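Local coordinates for uncharacterized protein (Cytophaga hutchinsonii ATCC 33406, PDB 3FF4) that is of unknown function but carries a Rossmann-like CoA-binding domain and so probably binds coenzyme A or a related nucleotide, at residues 52-64 / 74-86. Residues are numbered along the deposited sequence; the frame is centred on the assembly and turned at random. Where two conformers were deposited one is given.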
ATOM      1  N   GLU A  52     -14.829  -1.037  -1.608  1.00 30.24           N
ATOM      2  CA  GLU A  52     -14.830  -2.036  -2.681  1.00 31.89           C
ATOM      3  C   GLU A  52     -13.405  -2.184  -3.201  1.00 31.92           C
ATOM      4  O   GLU A  52     -12.458  -1.661  -2.604  1.00 31.82           O
ATOM      5  CB  GLU A  52     -15.777  -1.677  -3.832  1.00 31.90           C
ATOM      6  CG  GLU A  52     -17.226  -1.538  -3.433  1.00 34.50           C
ATOM      7  CD  GLU A  52     -17.471  -0.302  -2.562  1.00 36.95           C
ATOM      8  OE1 GLU A  52     -16.862   0.761  -2.845  1.00 35.78           O
ATOM      9  OE2 GLU A  52     -18.263  -0.406  -1.593  1.00 37.62           O
ATOM     10  N   ARG A  53     -13.259  -2.917  -4.299  1.00 32.45           N
ATOM     11  CA  ARG A  53     -11.963  -3.101  -4.917  1.00 32.98           C
ATOM     12  C   ARG A  53     -11.948  -2.629  -6.397  1.00 33.33           C
ATOM     13  O   ARG A  53     -11.820  -3.446  -7.317  1.00 33.15           O
ATOM     14  CB  ARG A  53     -11.501  -4.553  -4.739  1.00 32.54           C
ATOM     15  CG  ARG A  53     -11.357  -4.980  -3.274  1.00 33.02           C
ATOM     16  CD  ARG A  53     -10.214  -4.214  -2.542  1.00 34.65           C
ATOM     17  NE  ARG A  53     -10.009  -4.637  -1.140  1.00 34.29           N
ATOM     18  CZ  ARG A  53     -10.636  -4.130  -0.062  1.00 34.68           C
ATOM     19  NH1 ARG A  53     -11.551  -3.159  -0.176  1.00 33.68           N
ATOM     20  NH2 ARG A  53     -10.358  -4.604   1.155  1.00 34.08           N
ATOM     21  N   PRO A  54     -12.059  -1.301  -6.634  1.00 33.44           N
ATOM     22  CA  PRO A  54     -12.028  -0.878  -8.045  1.00 33.66           C
ATOM     23  C   PRO A  54     -10.606  -1.031  -8.614  1.00 34.53           C
ATOM     24  O   PRO A  54      -9.624  -0.750  -7.911  1.00 33.51           O
ATOM     25  CB  PRO A  54     -12.409   0.602  -7.960  1.00 33.80           C
ATOM     26  CG  PRO A  54     -11.806   1.032  -6.605  1.00 32.26           C
ATOM     27  CD  PRO A  54     -12.155  -0.144  -5.718  1.00 32.90           C
ATOM     28  N   VAL A  55     -10.493  -1.489  -9.865  1.00 35.16           N
ATOM     29  CA  VAL A  55      -9.168  -1.607 -10.494  1.00 36.30           C
ATOM     30  C   VAL A  55      -8.708  -0.219 -10.975  1.00 36.89           C
ATOM     31  O   VAL A  55      -9.107   0.257 -12.036  1.00 38.31           O
ATOM     32  CB  VAL A  55      -9.118  -2.673 -11.620  1.00 36.36           C
ATOM     33  CG1 VAL A  55      -7.696  -2.798 -12.179  1.00 36.71           C
ATOM     34  CG2 VAL A  55      -9.601  -4.024 -11.089  1.00 36.70           C
ATOM     35  N   ILE A  56      -7.886   0.429 -10.169  1.00 36.46           N
ATOM     36  CA  ILE A  56      -7.451   1.782 -10.440  1.00 36.08           C
ATOM     37  C   ILE A  56      -6.216   1.732 -11.333  1.00 35.49           C
ATOM     38  O   ILE A  56      -5.278   0.958 -11.081  1.00 35.91           O
ATOM     39  CB  ILE A  56      -7.205   2.561  -9.097  1.00 36.34           C
ATOM     40  CG1 ILE A  56      -8.559   2.794  -8.387  1.00 35.53           C
ATOM     41  CG2 ILE A  56      -6.469   3.890  -9.352  1.00 36.05           C
ATOM     42  CD1 ILE A  56      -8.454   3.086  -6.891  1.00 34.77           C
ATOM     43  N   GLU A  57      -6.219   2.539 -12.386  0.50 34.68           N
ATOM     44  CA  GLU A  57      -5.099   2.555 -13.311  0.50 34.15           C
ATOM     45  C   GLU A  57      -3.945   3.449 -12.842  0.50 33.22           C
ATOM     46  O   GLU A  57      -4.137   4.392 -12.067  0.50 33.18           O
ATOM     47  CB  GLU A  57      -5.570   2.896 -14.729  0.50 34.28           C
ATOM     48  CG  GLU A  57      -6.297   1.741 -15.391  0.50 35.58           C
ATOM     49  CD  GLU A  57      -6.866   2.118 -16.731  0.50 37.75           C
ATOM     50  OE1 GLU A  57      -7.501   3.190 -16.824  0.50 39.40           O
ATOM     51  OE2 GLU A  57      -6.680   1.354 -17.698  0.50 39.72           O
ATOM     52  N   GLY A  58      -2.743   3.102 -13.285  1.00 32.30           N
ATOM     53  CA  GLY A  58      -1.540   3.860 -12.969  1.00 30.85           C
ATOM     54  C   GLY A  58      -0.992   3.802 -11.549  1.00 30.21           C
ATOM     55  O   GLY A  58      -0.220   4.676 -11.168  1.00 30.12           O
ATOM     56  N   VAL A  59      -1.369   2.804 -10.750  1.00 29.47           N
ATOM     57  CA  VAL A  59      -0.743   2.662  -9.410  1.00 28.64           C
ATOM     58  C   VAL A  59       0.744   2.280  -9.545  1.00 29.06           C
ATOM     59  O   VAL A  59       1.089   1.289 -10.188  1.00 29.85           O
ATOM     60  CB  VAL A  59      -1.511   1.665  -8.504  1.00 28.59           C
ATOM     61  CG1 VAL A  59      -0.773   1.458  -7.121  1.00 27.74           C
ATOM     62  CG2 VAL A  59      -2.953   2.176  -8.255  1.00 27.63           C
ATOM     63  N   ASP A  60       1.629   3.066  -8.958  1.00 28.89           N
ATOM     64  CA  ASP A  60       3.052   2.735  -8.954  1.00 29.12           C
ATOM     65  C   ASP A  60       3.363   1.705  -7.859  1.00 28.22           C
ATOM     66  O   ASP A  60       4.019   0.675  -8.104  1.00 28.21           O
ATOM     67  CB  ASP A  60       3.879   4.013  -8.751  1.00 29.09           C
ATOM     68  CG  ASP A  60       5.383   3.750  -8.681  1.00 31.77           C
ATOM     69  OD1 ASP A  60       6.111   4.101  -9.644  1.00 34.80           O
ATOM     70  OD2 ASP A  60       5.856   3.231  -7.645  1.00 34.94           O
ATOM     71  N   THR A  61       2.903   2.005  -6.653  1.00 27.35           N
ATOM     72  CA  THR A  61       3.228   1.242  -5.468  1.00 26.73           C
ATOM     73  C   THR A  61       1.956   0.871  -4.717  1.00 26.88           C
ATOM     74  O   THR A  61       1.100   1.725  -4.469  1.00 27.33           O
ATOM     75  CB  THR A  61       4.161   2.074  -4.519  1.00 27.06           C
ATOM     76  OG1 THR A  61       5.415   2.314  -5.160  1.00 26.54           O
ATOM     77  CG2 THR A  61       4.391   1.336  -3.201  1.00 27.82           C
ATOM     78  N   VAL A  62       1.823  -0.401  -4.352  1.00 26.64           N
ATOM     79  CA  VAL A  62       0.849  -0.789  -3.339  1.00 25.96           C
ATOM     80  C   VAL A  62       1.652  -0.891  -2.023  1.00 26.80           C
ATOM     81  O   VAL A  62       2.660  -1.593  -1.952  1.00 26.34           O
ATOM     82  CB  VAL A  62       0.136  -2.096  -3.686  1.00 26.97           C
ATOM     83  CG1 VAL A  62      -0.761  -2.579  -2.502  1.00 24.78           C
ATOM     84  CG2 VAL A  62      -0.697  -1.928  -5.005  1.00 25.44           C
ATOM     85  N   THR A  63       1.230  -0.150  -1.008  1.00 26.72           N
ATOM     86  CA  THR A  63       1.843  -0.293   0.325  1.00 27.27           C
ATOM     87  C   THR A  63       0.874  -1.000   1.286  1.00 27.49           C
ATOM     88  O   THR A  63      -0.276  -0.572   1.514  1.00 28.01           O
ATOM     89  CB  THR A  63       2.436   1.054   0.888  1.00 27.23           C
ATOM     90  OG1 THR A  63       3.205   0.811   2.089  1.00 25.51           O
ATOM     91  CG2 THR A  63       1.313   2.123   1.148  1.00 25.95           C
ATOM     92  N   LEU A  64       1.349  -2.120   1.805  1.00 28.04           N
ATOM     93  CA  LEU A  64       0.529  -3.083   2.522  1.00 28.21           C
ATOM     94  C   LEU A  64       0.504  -2.868   4.028  1.00 29.63           C
ATOM     95  O   LEU A  64       1.567  -2.847   4.678  1.00 28.56           O
ATOM     96  CB  LEU A  64       1.069  -4.486   2.294  1.00 28.99           C
ATOM     97  CG  LEU A  64       0.790  -5.166   0.962  1.00 29.19           C
ATOM     98  CD1 LEU A  64       1.496  -6.512   1.028  1.00 29.09           C
ATOM     99  CD2 LEU A  64      -0.713  -5.363   0.796  1.00 29.68           C
ATOM    100  N   GLU A  74      -6.747 -10.844  -1.224  1.00 28.47           N
ATOM    101  CA  GLU A  74      -6.345  -9.666  -2.022  1.00 27.80           C
ATOM    102  C   GLU A  74      -5.308  -9.929  -3.131  1.00 27.99           C
ATOM    103  O   GLU A  74      -4.979  -9.014  -3.896  1.00 28.72           O
ATOM    104  CB  GLU A  74      -5.789  -8.556  -1.107  1.00 27.96           C
ATOM    105  CG  GLU A  74      -6.681  -8.154   0.068  1.00 26.48           C
ATOM    106  CD  GLU A  74      -7.927  -7.337  -0.350  1.00 30.20           C
ATOM    107  OE1 GLU A  74      -8.018  -6.816  -1.486  1.00 29.99           O
ATOM    108  OE2 GLU A  74      -8.840  -7.214   0.474  1.00 31.29           O
ATOM    109  N   TYR A  75      -4.766 -11.147  -3.195  1.00 27.74           N
ATOM    110  CA  TYR A  75      -3.710 -11.499  -4.169  1.00 28.24           C
ATOM    111  C   TYR A  75      -4.094 -11.094  -5.606  1.00 28.30           C
ATOM    112  O   TYR A  75      -3.362 -10.383  -6.292  1.00 28.40           O
ATOM    113  CB  TYR A  75      -3.459 -13.019  -4.155  1.00 27.92           C
ATOM    114  CG  TYR A  75      -2.601 -13.582  -3.033  1.00 28.75           C
ATOM    115  CD1 TYR A  75      -2.271 -12.828  -1.911  1.00 28.99           C
ATOM    116  CD2 TYR A  75      -2.154 -14.913  -3.086  1.00 29.38           C
ATOM    117  CE1 TYR A  75      -1.499 -13.369  -0.884  1.00 27.64           C
ATOM    118  CE2 TYR A  75      -1.381 -15.453  -2.065  1.00 28.09           C
ATOM    119  CZ  TYR A  75      -1.051 -14.671  -0.974  1.00 29.75           C
ATOM    120  OH  TYR A  75      -0.295 -15.199   0.041  1.00 28.01           O
ATOM    121  N   ASN A  76      -5.247 -11.561  -6.058  1.00 28.40           N
ATOM    122  CA  ASN A  76      -5.665 -11.295  -7.431  1.00 29.21           C
ATOM    123  C   ASN A  76      -5.941  -9.819  -7.677  1.00 28.66           C
ATOM    124  O   ASN A  76      -5.690  -9.331  -8.769  1.00 29.70           O
ATOM    125  CB  ASN A  76      -6.874 -12.154  -7.811  1.00 28.72           C
ATOM    126  CG  ASN A  76      -6.503 -13.606  -7.986  1.00 32.48           C
ATOM    127  OD1 ASN A  76      -5.328 -13.943  -8.212  1.00 33.04           O
ATOM    128  ND2 ASN A  76      -7.497 -14.490  -7.867  1.00 34.10           N
ATOM    129  N   TYR A  77      -6.424  -9.113  -6.652  1.00 28.10           N
ATOM    130  CA  TYR A  77      -6.641  -7.669  -6.762  1.00 27.40           C
ATOM    131  C   TYR A  77      -5.310  -6.925  -6.932  1.00 27.33           C
ATOM    132  O   TYR A  77      -5.158  -6.080  -7.827  1.00 27.49           O
ATOM    133  CB  TYR A  77      -7.443  -7.126  -5.572  1.00 27.49           C
ATOM    134  CG  TYR A  77      -7.679  -5.620  -5.619  1.00 26.77           C
ATOM    135  CD1 TYR A  77      -8.383  -5.029  -6.692  1.00 25.56           C
ATOM    136  CD2 TYR A  77      -7.161  -4.783  -4.625  1.00 26.45           C
ATOM    137  CE1 TYR A  77      -8.567  -3.643  -6.756  1.00 25.76           C
ATOM    138  CE2 TYR A  77      -7.365  -3.378  -4.664  1.00 26.06           C
ATOM    139  CZ  TYR A  77      -8.050  -2.837  -5.729  1.00 27.57           C
ATOM    140  OH  TYR A  77      -8.236  -1.495  -5.773  1.00 28.41           O
ATOM    141  N   ILE A  78      -4.343  -7.281  -6.103  1.00 26.44           N
ATOM    142  CA  ILE A  78      -3.018  -6.675  -6.195  1.00 26.19           C
ATOM    143  C   ILE A  78      -2.443  -6.905  -7.617  1.00 26.26           C
ATOM    144  O   ILE A  78      -2.012  -5.946  -8.274  1.00 25.93           O
ATOM    145  CB  ILE A  78      -2.065  -7.176  -5.068  1.00 25.11           C
ATOM    146  CG1 ILE A  78      -2.580  -6.705  -3.684  1.00 23.94           C
ATOM    147  CG2 ILE A  78      -0.645  -6.694  -5.323  1.00 25.73           C
ATOM    148  CD1 ILE A  78      -2.105  -7.545  -2.508  1.00 25.04           C
ATOM    149  N   LEU A  79      -2.488  -8.160  -8.077  1.00 26.70           N
ATOM    150  CA  LEU A  79      -2.081  -8.506  -9.448  1.00 27.16           C
ATOM    151  C   LEU A  79      -2.828  -7.685 -10.508  1.00 27.34           C
ATOM    152  O   LEU A  79      -2.192  -7.103 -11.388  1.00 28.89           O
ATOM    153  CB  LEU A  79      -2.237 -10.017  -9.703  1.00 26.91           C
ATOM    154  CG  LEU A  79      -1.304 -10.981  -8.954  1.00 26.89           C
ATOM    155  CD1 LEU A  79      -1.644 -12.429  -9.315  1.00 25.82           C
ATOM    156  CD2 LEU A  79       0.181 -10.713  -9.248  1.00 25.06           C
ATOM    157  N   SER A  80      -4.159  -7.609 -10.422  1.00 26.86           N
ATOM    158  CA  SER A  80      -4.926  -6.815 -11.399  1.00 27.21           C
ATOM    159  C   SER A  80      -4.528  -5.322 -11.422  1.00 27.19           C
ATOM    160  O   SER A  80      -4.731  -4.655 -12.429  1.00 27.67           O
ATOM    161  CB  SER A  80      -6.440  -6.940 -11.192  1.00 26.77           C
ATOM    162  OG  SER A  80      -6.864  -6.116 -10.108  1.00 26.54           O
ATOM    163  N   LEU A  81      -3.975  -4.801 -10.324  1.00 26.55           N
ATOM    164  CA  LEU A  81      -3.510  -3.422 -10.344  1.00 26.54           C
ATOM    165  C   LEU A  81      -2.215  -3.253 -11.152  1.00 26.47           C
ATOM    166  O   LEU A  81      -1.854  -2.124 -11.530  1.00 26.17           O
ATOM    167  CB  LEU A  81      -3.319  -2.877  -8.933  1.00 26.81           C
ATOM    168  CG  LEU A  81      -4.572  -2.723  -8.065  1.00 27.34           C
ATOM    169  CD1 LEU A  81      -4.165  -2.405  -6.599  1.00 25.06           C
ATOM    170  CD2 LEU A  81      -5.445  -1.621  -8.663  1.00 26.09           C
ATOM    171  N   LYS A  82      -1.516  -4.361 -11.388  1.00 26.26           N
ATOM    172  CA  LYS A  82      -0.209  -4.344 -12.071  1.00 26.11           C
ATOM    173  C   LYS A  82       0.704  -3.208 -11.569  1.00 25.25           C
ATOM    174  O   LYS A  82       1.215  -2.425 -12.365  1.00 24.66           O
ATOM    175  CB  LYS A  82      -0.394  -4.258 -13.601  1.00 26.22           C
ATOM    176  CG  LYS A  82      -1.096  -5.475 -14.212  1.00 29.58           C
ATOM    177  CD  LYS A  82      -1.114  -5.397 -15.756  1.00 37.42           C
ATOM    178  CE  LYS A  82      -0.002  -6.305 -16.380  1.00 42.04           C
ATOM    179  NZ  LYS A  82       0.423  -5.906 -17.778  1.00 45.43           N
ATOM    180  N   PRO A  83       0.918  -3.103 -10.243  1.00 25.26           N
ATOM    181  CA  PRO A  83       1.776  -2.013  -9.776  1.00 24.87           C
ATOM    182  C   PRO A  83       3.222  -2.297 -10.156  1.00 25.60           C
ATOM    183  O   PRO A  83       3.547  -3.442 -10.419  1.00 25.63           O
ATOM    184  CB  PRO A  83       1.650  -2.105  -8.255  1.00 25.34           C
ATOM    185  CG  PRO A  83       1.365  -3.532  -7.975  1.00 24.05           C
ATOM    186  CD  PRO A  83       0.487  -3.984  -9.139  1.00 25.07           C
ATOM    187  N   LYS A  84       4.087  -1.286 -10.154  1.00 25.83           N
ATOM    188  CA  LYS A  84       5.531  -1.523 -10.291  1.00 26.48           C
ATOM    189  C   LYS A  84       6.121  -2.203  -9.049  1.00 25.73           C
ATOM    190  O   LYS A  84       7.043  -2.996  -9.143  1.00 24.77           O
ATOM    191  CB  LYS A  84       6.262  -0.206 -10.521  1.00 27.06           C
ATOM    192  CG  LYS A  84       5.796   0.536 -11.771  1.00 30.95           C
ATOM    193  CD  LYS A  84       6.706   1.709 -12.054  1.00 37.72           C
ATOM    194  CE  LYS A  84       7.977   1.224 -12.752  1.00 40.37           C
ATOM    195  NZ  LYS A  84       8.867   2.355 -13.115  1.00 42.02           N
ATOM    196  N   ARG A  85       5.554  -1.920  -7.881  1.00 25.84           N
ATOM    197  CA  ARG A  85       6.175  -2.330  -6.634  1.00 25.53           C
ATOM    198  C   ARG A  85       5.114  -2.560  -5.572  1.00 25.65           C
ATOM    199  O   ARG A  85       4.102  -1.844  -5.525  1.00 26.32           O
ATOM    200  CB  ARG A  85       7.147  -1.236  -6.155  1.00 25.72           C
ATOM    201  CG  ARG A  85       7.714  -1.436  -4.731  1.00 26.07           C
ATOM    202  CD  ARG A  85       8.674  -0.316  -4.356  1.00 23.21           C
ATOM    203  NE  ARG A  85       7.984   0.975  -4.296  1.00 24.78           N
ATOM    204  CZ  ARG A  85       8.572   2.134  -3.994  1.00 27.18           C
ATOM    205  NH1 ARG A  85       9.898   2.182  -3.729  1.00 24.64           N
ATOM    206  NH2 ARG A  85       7.840   3.250  -3.968  1.00 22.81           N
ATOM    207  N   VAL A  86       5.354  -3.543  -4.702  1.00 24.38           N
ATOM    208  CA  VAL A  86       4.513  -3.742  -3.542  1.00 23.25           C
ATOM    209  C   VAL A  86       5.424  -3.697  -2.302  1.00 23.92           C
ATOM    210  O   VAL A  86       6.434  -4.413  -2.249  1.00 23.87           O
ATOM    211  CB  VAL A  86       3.725  -5.068  -3.599  1.00 22.91           C
ATOM    212  CG1 VAL A  86       2.944  -5.300  -2.309  1.00 21.50           C
ATOM    213  CG2 VAL A  86       2.730  -5.100  -4.785  1.00 21.15           C
TER
HETATM  214  O   HOH W   1      -2.754   0.484 -11.381  1.00 32.74           O
HETATM  215  O   HOH W   2       0.308   0.132 -12.739  1.00 37.13           O
HETATM  216  O   HOH W   3       8.764   3.968 -10.344  1.00 44.80           O
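The ring of Y77 takes R53 CB toward the rim of one face, a CH-pi contact 3.8 Å from the ring centroid, and L81 CG toward the rim of the opposite face; at its edge lies the carbonyl of P54, whose O accepts a 2.7 Å hydrogen bond from Y77 OH. The contact belongs to the beta-alpha-beta crossover of a Rossmann-like, CoA-binding-type domain: strand 61-64 leads through helix 75-81 into its parallel neighbour 85-88, and the loop entering strand 61-64 lies against the helix. A bend at chi2 (-66°) lays R53 CD over the same face as CB, 3.6 Å from Y77 CE2, and brings the guanidinium side-on to the E74 carboxylate, NE to OE1 at 3.0 Å and NH2 to OE2 at 3.1 Å, the planes 24° apart. With an alanine at R53, which keeps CB but loses CD and the guanidinium, the E74 carboxylate would probably lose its mate and a gap open over the CE2 side of the ring. Between helix and sheet, V62 CG2 touches L81 CD1 at 3.8 Å; helix 95-103 adds L101 against I78 and V86. The strands pair through V62 N to R85 O (2.9 Å) and R85 N to D60 O. R85, also salt-bridged to the C-terminal carboxylate of F122, directs NE and NH2 at T61 OG1, which donates to the anti lone pair of D60 OD2 at 2.7 Å.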